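Long-range contact in putative regulator (Escherichia coli O6, PDB 3HFI), which is of unknown molecular function but probably regulates transcription, its UTRA domain being of the kind that senses small-molecule effectors in GntR-type regulators: residues 71-84 with 89-101. Residues are numbered along the deposited sequence; the frame is centred on the assembly and turned at random.
Sequences NRINIELCPGIVEI and HNLFPTIESLSKR
L98 lays its side chain against the type II beta turn C78-I81, whose third residue, G80, has the positive phi that suits glycine. Its CD1 lies 3.5 Å from I81 N and near I81 CB; its CB meets C78 CB at 3.7 Å and, with CD2, lies by P79 O, as suits an apolar chain covering a turn. One turn back, I95 crosses I81 obliquely, CG1 to CD1 at 3.7 Å. With CG1 anti to the backbone N (chi1 -172°) and chi2 turned to an unusual 104°, the I81 delta methyl rests against I95. At the helix start, L91 divides its methyls: CD1 meets I73 CD1 tip to tip at 3.9 Å, while CD2 touches the amide of N71. The amide itself is satisfied: OD1 accepts from R57, ND2 donates to E147. Near the same end, I84 sets its CG1 tip to tip with T94 CG2 at 3.7 Å. Threonine suits this place: its methyl faces the isoleucine while OG1 donates to N90 O, which accepts T94 N from the opposite face.

No direct hydrogen bond joins the segments. At the helix C-terminus one water donates to L77 O and S99 O and accepts from R101 NE. S99 OG donates to I95 O and accepts from R101 N, the latter bond making an ST turn. S99 CB lies 3.4 Å from L77 O, beside a CA-H...O contact to the same oxygen.

The chain leaves strand 65-73 and, after two 3-10 turns, returns as helix 91-99; the axes of this helix and strand 71-73 point the same way, 4° apart, with a closest approach of 12.0 Å. Beneath the helix, F92 touches E147 of strand 144-153 and L91 touches R57 of strand 51-60, the strands flanking 65-73; F92 also packs on L160 of the second subunit.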
loop_
_atom_site.group_PDB
_atom_site.type_symbol
_atom_site.label_atom_id
_atom_site.label_comp_id
_atom_site.label_asym_id
_atom_site.label_seq_id
_atom_site.Cartn_x
_atom_site.Cartn_y
_atom_site.Cartn_z
ATOM N N ASN A 71 2.209 -14.486 -2.922
ATOM C CA ASN A 71 0.806 -14.320 -2.636
ATOM C C ASN A 71 0.201 -15.661 -2.173
ATOM O O ASN A 71 0.519 -16.713 -2.733
ATOM C CB ASN A 71 0.055 -13.864 -3.910
ATOM C CG ASN A 71 0.600 -12.617 -4.512
ATOM O OD1 ASN A 71 1.111 -12.614 -5.633
ATOM N ND2 ASN A 71 0.433 -11.514 -3.794
ATOM N N ARG A 72 -0.681 -15.627 -1.188
ATOM C CA ARG A 72 -1.436 -16.770 -0.782
ATOM C C ARG A 72 -2.910 -16.353 -0.772
ATOM O O ARG A 72 -3.319 -15.449 -0.053
ATOM C CB ARG A 72 -0.986 -17.193 0.592
ATOM C CG ARG A 72 0.309 -18.008 0.567
ATOM C CD ARG A 72 0.865 -18.222 1.897
ATOM N NE ARG A 72 2.047 -19.107 1.888
ATOM C CZ ARG A 72 3.302 -18.662 1.925
ATOM N NH1 ARG A 72 3.560 -17.380 1.893
ATOM N NH2 ARG A 72 4.310 -19.498 1.927
ATOM N N ILE A 73 -3.690 -17.059 -1.574
ATOM C CA ILE A 73 -5.045 -16.686 -1.989
ATOM C C ILE A 73 -6.077 -17.729 -1.556
ATOM O O ILE A 73 -5.889 -18.928 -1.815
ATOM C CB ILE A 73 -5.111 -16.527 -3.535
ATOM C CG1 ILE A 73 -4.128 -15.433 -3.990
ATOM C CG2 ILE A 73 -6.506 -16.132 -3.910
ATOM C CD1 ILE A 73 -3.306 -15.803 -5.234
ATOM N N ASN A 74 -7.150 -17.275 -0.885
ATOM C CA ASN A 74 -8.268 -18.137 -0.555
ATOM C C ASN A 74 -9.059 -18.416 -1.829
ATOM O O ASN A 74 -9.846 -17.594 -2.290
ATOM C CB ASN A 74 -9.171 -17.455 0.465
ATOM C CG ASN A 74 -10.316 -18.313 0.876
ATOM O OD1 ASN A 74 -10.458 -19.446 0.409
ATOM N ND2 ASN A 74 -11.128 -17.810 1.780
ATOM N N ILE A 75 -8.874 -19.581 -2.387
ATOM C CA ILE A 75 -9.467 -19.927 -3.674
ATOM C C ILE A 75 -10.980 -20.200 -3.611
ATOM O O ILE A 75 -11.684 -20.072 -4.618
ATOM C CB ILE A 75 -8.691 -21.094 -4.342
ATOM C CG1 ILE A 75 -8.636 -22.341 -3.492
ATOM C CG2 ILE A 75 -7.254 -20.725 -4.563
ATOM C CD1 ILE A 75 -7.376 -23.199 -3.879
ATOM N N GLU A 76 -11.498 -20.483 -2.416
ATOM C CA GLU A 76 -12.955 -20.684 -2.247
ATOM C C GLU A 76 -13.761 -19.460 -2.652
ATOM O O GLU A 76 -14.892 -19.579 -3.071
ATOM C CB GLU A 76 -13.285 -21.022 -0.809
ATOM C CG GLU A 76 -12.338 -22.083 -0.153
ATOM C CD GLU A 76 -12.125 -23.327 -0.998
ATOM O OE1 GLU A 76 -13.108 -23.813 -1.640
ATOM O OE2 GLU A 76 -10.960 -23.847 -1.006
ATOM N N LEU A 77 -13.149 -18.286 -2.574
ATOM C CA LEU A 77 -13.818 -17.040 -2.900
ATOM C C LEU A 77 -13.740 -16.652 -4.382
ATOM O O LEU A 77 -14.473 -15.756 -4.802
ATOM C CB LEU A 77 -13.177 -15.912 -2.039
ATOM C CG LEU A 77 -13.462 -16.042 -0.538
ATOM C CD1 LEU A 77 -12.709 -14.964 0.331
ATOM C CD2 LEU A 77 -15.075 -15.966 -0.383
ATOM N N CYS A 78 -12.824 -17.276 -5.143
ATOM C CA CYS A 78 -12.650 -17.031 -6.577
ATOM C C CYS A 78 -12.514 -18.339 -7.315
ATOM O O CYS A 78 -11.384 -18.788 -7.646
ATOM C CB CYS A 78 -11.472 -16.121 -6.937
ATOM S SG CYS A 78 -10.312 -15.786 -5.675
ATOM N N PRO A 79 -13.686 -18.945 -7.587
ATOM C CA PRO A 79 -13.869 -20.052 -8.521
ATOM C C PRO A 79 -13.146 -19.730 -9.822
ATOM O O PRO A 79 -13.446 -18.689 -10.441
ATOM C CB PRO A 79 -15.395 -20.122 -8.713
ATOM C CG PRO A 79 -15.971 -19.467 -7.458
ATOM C CD PRO A 79 -14.985 -18.400 -7.122
ATOM N N GLY A 80 -12.138 -20.577 -10.139
ATOM C CA GLY A 80 -11.425 -20.549 -11.430
ATOM C C GLY A 80 -9.997 -20.037 -11.384
ATOM O O GLY A 80 -9.260 -20.154 -12.390
ATOM N N ILE A 81 -9.599 -19.483 -10.233
ATOM C CA ILE A 81 -8.347 -18.730 -10.132
ATOM C C ILE A 81 -7.141 -19.642 -10.362
ATOM O O ILE A 81 -6.067 -19.195 -10.814
ATOM C CB ILE A 81 -8.213 -18.040 -8.723
ATOM C CG1 ILE A 81 -6.996 -17.095 -8.665
ATOM C CG2 ILE A 81 -8.163 -19.110 -7.574
ATOM C CD1 ILE A 81 -7.281 -15.580 -8.733
ATOM N N VAL A 82 -7.305 -20.905 -9.994
ATOM C CA VAL A 82 -6.212 -21.839 -10.129
ATOM C C VAL A 82 -5.892 -22.087 -11.618
ATOM O O VAL A 82 -4.782 -22.503 -11.912
ATOM C CB VAL A 82 -6.445 -23.218 -9.398
ATOM C CG1 VAL A 82 -6.617 -23.002 -7.905
ATOM C CG2 VAL A 82 -7.589 -23.946 -9.999
ATOM N N GLU A 83 -6.824 -21.794 -12.533
ATOM C CA GLU A 83 -6.615 -22.057 -13.951
ATOM C C GLU A 83 -6.010 -20.887 -14.681
ATOM O O GLU A 83 -5.681 -21.030 -15.847
ATOM C CB GLU A 83 -7.917 -22.429 -14.622
ATOM C CG GLU A 83 -8.428 -23.803 -14.204
ATOM C CD GLU A 83 -9.960 -23.841 -14.054
ATOM O OE1 GLU A 83 -10.470 -24.170 -12.935
ATOM O OE2 GLU A 83 -10.647 -23.535 -15.061
ATOM N N ILE A 84 -5.844 -19.748 -14.027
ATOM C CA ILE A 84 -5.335 -18.533 -14.692
ATOM C C ILE A 84 -3.804 -18.614 -14.948
ATOM O O ILE A 84 -3.078 -19.217 -14.180
ATOM C CB ILE A 84 -5.706 -17.218 -13.851
ATOM C CG1 ILE A 84 -7.227 -17.108 -13.630
ATOM C CG2 ILE A 84 -5.240 -15.938 -14.513
ATOM C CD1 ILE A 84 -8.044 -17.111 -14.888
ATOM N N HIS A 89 -2.249 -12.459 -17.052
ATOM C CA HIS A 89 -3.347 -11.756 -16.405
ATOM C C HIS A 89 -2.808 -11.105 -15.188
ATOM O O HIS A 89 -1.783 -11.545 -14.679
ATOM C CB HIS A 89 -4.461 -12.728 -16.074
ATOM C CG HIS A 89 -5.158 -13.211 -17.296
ATOM N ND1 HIS A 89 -4.868 -14.423 -17.888
ATOM C CD2 HIS A 89 -6.048 -12.598 -18.111
ATOM C CE1 HIS A 89 -5.590 -14.560 -18.989
ATOM N NE2 HIS A 89 -6.309 -13.465 -19.153
ATOM N N ASN A 90 -3.457 -10.028 -14.749
ATOM C CA ASN A 90 -3.089 -9.334 -13.503
ATOM C C ASN A 90 -3.828 -9.946 -12.300
ATOM O O ASN A 90 -5.022 -10.278 -12.388
ATOM C CB ASN A 90 -3.416 -7.845 -13.609
ATOM C CG ASN A 90 -2.714 -7.177 -14.765
ATOM O OD1 ASN A 90 -3.349 -6.500 -15.592
ATOM N ND2 ASN A 90 -1.398 -7.375 -14.848
ATOM N N LEU A 91 -3.123 -10.083 -11.185
ATOM C CA LEU A 91 -3.633 -10.898 -10.092
ATOM C C LEU A 91 -4.895 -10.311 -9.492
ATOM O O LEU A 91 -5.908 -10.975 -9.463
ATOM C CB LEU A 91 -2.576 -11.066 -8.992
ATOM C CG LEU A 91 -3.015 -11.814 -7.766
ATOM C CD1 LEU A 91 -3.616 -13.228 -8.094
ATOM C CD2 LEU A 91 -1.830 -11.920 -6.843
ATOM N N PHE A 92 -4.838 -9.061 -9.048
ATOM C CA PHE A 92 -5.929 -8.497 -8.288
ATOM C C PHE A 92 -7.193 -8.177 -9.104
ATOM O O PHE A 92 -8.299 -8.510 -8.661
ATOM C CB PHE A 92 -5.425 -7.375 -7.413
ATOM C CG PHE A 92 -4.529 -7.876 -6.320
ATOM C CD1 PHE A 92 -5.062 -8.491 -5.190
ATOM C CD2 PHE A 92 -3.154 -7.835 -6.452
ATOM C CE1 PHE A 92 -4.242 -9.013 -4.192
ATOM C CE2 PHE A 92 -2.321 -8.341 -5.420
ATOM C CZ PHE A 92 -2.881 -8.925 -4.304
ATOM N N PRO A 93 -7.038 -7.647 -10.322
ATOM C CA PRO A 93 -8.177 -7.579 -11.223
ATOM C C PRO A 93 -8.835 -8.912 -11.427
ATOM O O PRO A 93 -10.057 -8.976 -11.492
ATOM C CB PRO A 93 -7.551 -7.102 -12.532
ATOM C CG PRO A 93 -6.395 -6.217 -12.067
ATOM C CD PRO A 93 -5.851 -6.989 -10.883
ATOM N N THR A 94 -8.039 -9.986 -11.489
ATOM C CA THR A 94 -8.588 -11.305 -11.711
ATOM C C THR A 94 -9.350 -11.835 -10.492
ATOM O O THR A 94 -10.373 -12.504 -10.633
ATOM C CB THR A 94 -7.482 -12.320 -12.138
ATOM O OG1 THR A 94 -6.793 -11.844 -13.312
ATOM C CG2 THR A 94 -8.069 -13.683 -12.448
ATOM N N ILE A 95 -8.828 -11.580 -9.306
ATOM C CA ILE A 95 -9.502 -11.896 -8.045
ATOM C C ILE A 95 -10.875 -11.212 -8.077
ATOM O O ILE A 95 -11.893 -11.850 -7.825
ATOM C CB ILE A 95 -8.598 -11.465 -6.852
ATOM C CG1 ILE A 95 -7.401 -12.442 -6.743
ATOM C CG2 ILE A 95 -9.369 -11.342 -5.538
ATOM C CD1 ILE A 95 -6.360 -12.095 -5.625
ATOM N N GLU A 96 -10.903 -9.944 -8.496
ATOM C CA GLU A 96 -12.135 -9.167 -8.500
ATOM C C GLU A 96 -13.127 -9.697 -9.505
ATOM O O GLU A 96 -14.265 -9.892 -9.127
ATOM C CB GLU A 96 -11.866 -7.658 -8.712
ATOM C CG GLU A 96 -11.221 -6.973 -7.498
ATOM C CD GLU A 96 -11.231 -5.475 -7.611
ATOM O OE1 GLU A 96 -11.249 -4.996 -8.758
ATOM O OE2 GLU A 96 -11.293 -4.748 -6.591
ATOM N N SER A 97 -12.707 -9.995 -10.742
ATOM C CA SER A 97 -13.608 -10.586 -11.706
ATOM C C SER A 97 -14.208 -11.905 -11.298
ATOM O O SER A 97 -15.421 -12.114 -11.440
ATOM C CB SER A 97 -12.941 -10.859 -13.072
ATOM O OG SER A 97 -12.225 -9.757 -13.578
ATOM N N LEU A 98 -13.348 -12.828 -10.898
ATOM C CA LEU A 98 -13.791 -14.152 -10.534
ATOM C C LEU A 98 -14.656 -14.183 -9.273
ATOM O O LEU A 98 -15.545 -15.002 -9.170
ATOM C CB LEU A 98 -12.595 -15.084 -10.346
ATOM C CG LEU A 98 -11.753 -15.356 -11.591
ATOM C CD1 LEU A 98 -10.656 -16.346 -11.260
ATOM C CD2 LEU A 98 -12.584 -15.838 -12.733
ATOM N N SER A 99 -14.399 -13.314 -8.308
ATOM C CA SER A 99 -15.209 -13.262 -7.097
ATOM C C SER A 99 -16.503 -12.452 -7.298
ATOM O O SER A 99 -17.475 -12.623 -6.581
ATOM C CB SER A 99 -14.362 -12.616 -5.993
ATOM O OG SER A 99 -13.927 -11.309 -6.369
ATOM N N LYS A 100 -16.500 -11.580 -8.301
ATOM C CA LYS A 100 -17.457 -10.485 -8.437
ATOM C C LYS A 100 -17.577 -9.633 -7.156
ATOM O O LYS A 100 -18.651 -9.179 -6.799
ATOM C CB LYS A 100 -18.804 -10.989 -8.962
ATOM C CG LYS A 100 -18.662 -11.958 -10.185
ATOM C CD LYS A 100 -20.017 -12.493 -10.700
ATOM C CE LYS A 100 -19.882 -13.884 -11.441
ATOM N NZ LYS A 100 -20.129 -15.135 -10.593
ATOM N N ARG A 101 -16.446 -9.455 -6.477
ATOM C CA ARG A 101 -16.349 -8.652 -5.265
ATOM C C ARG A 101 -15.274 -7.590 -5.488
ATOM O O ARG A 101 -14.336 -7.857 -6.214
ATOM C CB ARG A 101 -15.959 -9.515 -4.086
ATOM C CG ARG A 101 -17.006 -10.489 -3.672
ATOM C CD ARG A 101 -16.540 -11.382 -2.471
ATOM N NE ARG A 101 -17.542 -12.427 -2.143
ATOM C CZ ARG A 101 -18.474 -12.305 -1.211
ATOM N NH1 ARG A 101 -18.574 -11.171 -0.529
ATOM N NH2 ARG A 101 -19.344 -13.287 -0.986
HETATM O O HOH W 1 -16.803 -14.544 -4.379
#